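Local structure of protein-tyrosine-phosphatase (Shewanella sp., 2Z72) at residues 175-178 with 179-183. The protein removes phosphate from phosphotyrosine as a cold-active phosphatase of the calcineurin-like metallophosphoesterase family, probably using its pair of bound zinc ions. Residues are numbered along the deposited sequence; the frame is centred on the assembly and turned at random. Where two conformers were deposited one is given.
Unlike the reference sequence in segment 179-183: S182 (reference Gly).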
ATOM      1  N   ARG A 175      -1.548  -0.661 -24.660  1.00 12.70           N
ATOM      2  CA  ARG A 175      -2.137  -1.704 -23.834  1.00 14.83           C
ATOM      3  C   ARG A 175      -2.961  -1.045 -22.754  1.00 12.02           C
ATOM      4  O   ARG A 175      -2.660   0.098 -22.364  1.00 12.13           O
ATOM      5  CB  ARG A 175      -1.125  -2.647 -23.317  1.00 18.65           C
ATOM      6  CG  ARG A 175      -0.166  -2.002 -22.407  1.00 17.47           C
ATOM      7  CD  ARG A 175       1.060  -2.916 -22.349  1.00 21.24           C
ATOM      8  NE  ARG A 175       1.963  -2.736 -23.487  1.00 26.30           N
ATOM      9  CZ  ARG A 175       3.167  -3.280 -23.605  1.00 26.94           C
ATOM     10  NH1 ARG A 175       3.636  -4.057 -22.641  1.00 31.00           N
ATOM     11  NH2 ARG A 175       3.898  -3.036 -24.680  1.00 27.71           N
ATOM     12  N   PRO A 176      -3.960  -1.779 -22.299  1.00 11.81           N
ATOM     13  CA  PRO A 176      -4.839  -1.194 -21.278  1.00 11.83           C
ATOM     14  C   PRO A 176      -4.140  -1.065 -19.942  1.00 11.02           C
ATOM     15  O   PRO A 176      -3.097  -1.682 -19.656  1.00 10.47           O
ATOM     16  CB  PRO A 176      -6.021  -2.139 -21.185  1.00 14.58           C
ATOM     17  CG  PRO A 176      -5.504  -3.428 -21.659  1.00 16.86           C
ATOM     18  CD  PRO A 176      -4.452  -3.127 -22.699  1.00 13.02           C
ATOM     19  N   TYR A 177      -4.654  -0.219 -19.037  1.00  9.95           N
ATOM     20  CA  TYR A 177      -3.935   0.159 -17.848  1.00  9.90           C
ATOM     21  C   TYR A 177      -3.609  -1.032 -16.954  1.00  9.27           C
ATOM     22  O   TYR A 177      -2.536  -1.087 -16.364  1.00  9.28           O
ATOM     23  CB  TYR A 177      -4.757   1.176 -17.064  1.00  9.68           C
ATOM     24  CG  TYR A 177      -4.077   1.860 -15.931  1.00  9.45           C
ATOM     25  CD1 TYR A 177      -4.355   1.473 -14.602  1.00  9.62           C
ATOM     26  CD2 TYR A 177      -3.200   2.922 -16.069  1.00  9.47           C
ATOM     27  CE1 TYR A 177      -3.735   2.099 -13.532  1.00  9.16           C
ATOM     28  CE2 TYR A 177      -2.612   3.557 -15.034  1.00  9.00           C
ATOM     29  CZ  TYR A 177      -2.884   3.138 -13.738  1.00  9.18           C
ATOM     30  OH  TYR A 177      -2.357   3.744 -12.653  1.00  9.63           O
ATOM     31  N   ASN A 178      -4.509  -1.992 -16.862  1.00  9.81           N
ATOM     32  CA  ASN A 178      -4.199  -3.211 -16.090  1.00 10.06           C
ATOM     33  C   ASN A 178      -2.985  -3.919 -16.633  1.00 10.19           C
ATOM     34  O   ASN A 178      -2.245  -4.564 -15.853  1.00 10.51           O
ATOM     35  CB  ASN A 178      -5.433  -4.095 -16.048  1.00 11.32           C
ATOM     36  CG  ASN A 178      -5.993  -4.470 -17.381  1.00 12.33           C
ATOM     37  OD1 ASN A 178      -6.394  -3.534 -18.108  1.00 13.60           O
ATOM     38  ND2 ASN A 178      -6.087  -5.730 -17.746  1.00 16.13           N
ATOM     39  N   LYS A 179      -2.760  -3.880 -17.915  1.00 10.68           N
ATOM     40  CA  LYS A 179      -1.604  -4.560 -18.532  1.00 11.88           C
ATOM     41  C   LYS A 179      -0.339  -3.756 -18.412  1.00 14.30           C
ATOM     42  O   LYS A 179       0.766  -4.214 -18.737  1.00 24.67           O
ATOM     43  CB  LYS A 179      -1.959  -4.939 -19.950  1.00 13.55           C
ATOM     44  CG  LYS A 179      -3.019  -5.983 -20.035  1.00 15.41           C
ATOM     45  CD  LYS A 179      -2.540  -7.316 -19.474  1.00 19.96           C
ATOM     46  CE  LYS A 179      -3.605  -8.384 -19.810  1.00 27.45           C
ATOM     47  NZ  LYS A 179      -3.441  -9.548 -18.893  1.00 26.19           N
ATOM     48  N   LEU A 180      -0.390  -2.518 -17.930  1.00  9.74           N
ATOM     49  CA  LEU A 180       0.803  -1.792 -17.553  1.00  9.70           C
ATOM     50  C   LEU A 180       1.328  -2.231 -16.205  1.00  9.13           C
ATOM     51  O   LEU A 180       2.425  -1.829 -15.831  1.00  9.80           O
ATOM     52  CB  LEU A 180       0.527  -0.285 -17.578  1.00 10.18           C
ATOM     53  CG  LEU A 180       0.168   0.323 -18.929  1.00 11.35           C
ATOM     54  CD1 LEU A 180      -0.129   1.812 -18.800  1.00 14.25           C
ATOM     55  CD2 LEU A 180       1.326   0.127 -19.911  1.00 15.35           C
ATOM     56  N   TYR A 181       0.581  -3.066 -15.522  1.00  8.23           N
ATOM     57  CA  TYR A 181       0.931  -3.586 -14.175  1.00  8.07           C
ATOM     58  C   TYR A 181       0.713  -5.082 -14.087  1.00  8.89           C
ATOM     59  O   TYR A 181       0.471  -5.630 -13.006  1.00  9.23           O
ATOM     60  CB  TYR A 181       0.111  -2.856 -13.064  1.00  8.56           C
ATOM     61  CG  TYR A 181       0.415  -1.359 -13.111  1.00  8.06           C
ATOM     62  CD1 TYR A 181       1.602  -0.879 -12.567  1.00  8.46           C
ATOM     63  CD2 TYR A 181      -0.395  -0.443 -13.727  1.00  8.41           C
ATOM     64  CE1 TYR A 181       1.936   0.468 -12.622  1.00  8.11           C
ATOM     65  CE2 TYR A 181      -0.099   0.875 -13.804  1.00  8.92           C
ATOM     66  CZ  TYR A 181       1.062   1.348 -13.243  1.00  8.33           C
ATOM     67  OH  TYR A 181       1.356   2.688 -13.298  1.00  8.86           O
ATOM     68  N   SER A 182       0.785  -5.760 -15.229  1.00  9.10           N
ATOM     69  CA  SER A 182       0.579  -7.215 -15.292  1.00  9.77           C
ATOM     70  C   SER A 182       1.778  -7.974 -14.763  1.00  9.59           C
ATOM     71  O   SER A 182       2.815  -7.416 -14.369  1.00  9.73           O
ATOM     72  CB  SER A 182       0.242  -7.560 -16.746  0.56 11.78           C
ATOM     73  OG  SER A 182       1.402  -7.305 -17.523  0.56 20.02           O
ATOM     74  N   ALA A 183       1.650  -9.308 -14.773  1.00 10.75           N
ATOM     75  CA  ALA A 183       2.722 -10.156 -14.263  1.00 10.44           C
ATOM     76  C   ALA A 183       4.000 -10.123 -15.060  1.00 10.46           C
ATOM     77  O   ALA A 183       5.038 -10.645 -14.616  1.00 10.89           O
ATOM     78  CB  ALA A 183       2.213 -11.584 -14.176  1.00 13.29           C
TER
HETATM   79  O   HOH W   1       2.104  -5.735 -20.709  1.00 25.65           O
HETATM   80  O   HOH W   2       3.469  -3.276 -20.300  1.00 61.58           O
HETATM   81  O   HOH W   3      -0.128   5.018 -13.166  1.00 10.26           O
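P176 and K179 open a run of consecutive i to i+3 turns in the loop between helices 166-172 and 186-192: K179 N bonds P176 O at 2.8 Å, L180 N bonds Y177 O and Y181 N bonds N178 O. This winding brings Y177 and Y181 onto one flank. Y181 turns an edge toward the face of the Y177 ring, centroids 5.2 Å apart and planes at 60°, with Y181 CE2 set toward the rim, 3.6 Å from Y177 CZ. With its CG anti to the backbone N (chi1 -170°), the Y177 ring swings round to receive that edge. A water joins the two hydroxyls, 2.6 Å from Y177 OH, and donates to Y181 OH, which also bonds N123. F116 and helices 122-138 and 149-156 pack around the pair. Were Y177 replaced by an alanine, the Y181 edge would probably lose its aromatic face and the water one of its anchors. L180 touches both ends of the contact: CD1 meets Y177, while CD2 lies 3.6 Å from R175 CG, the L180 and R175 side chains crossing at a slant. Beyond this apolar stem R175 bends at chi3 (81°); NE bonds I173 O, while NH1 reaches K179 O through a water 3.0 Å from NH1 and 2.8 Å from K179 O. The chemistry is thus split: the shared water couples the two tyrosines, which the Y181-N123 bond and apolar packing fix to the neighbouring helices, whereas a water-bridged guanidinium links the residue leading into the turns to the K179 carbonyl.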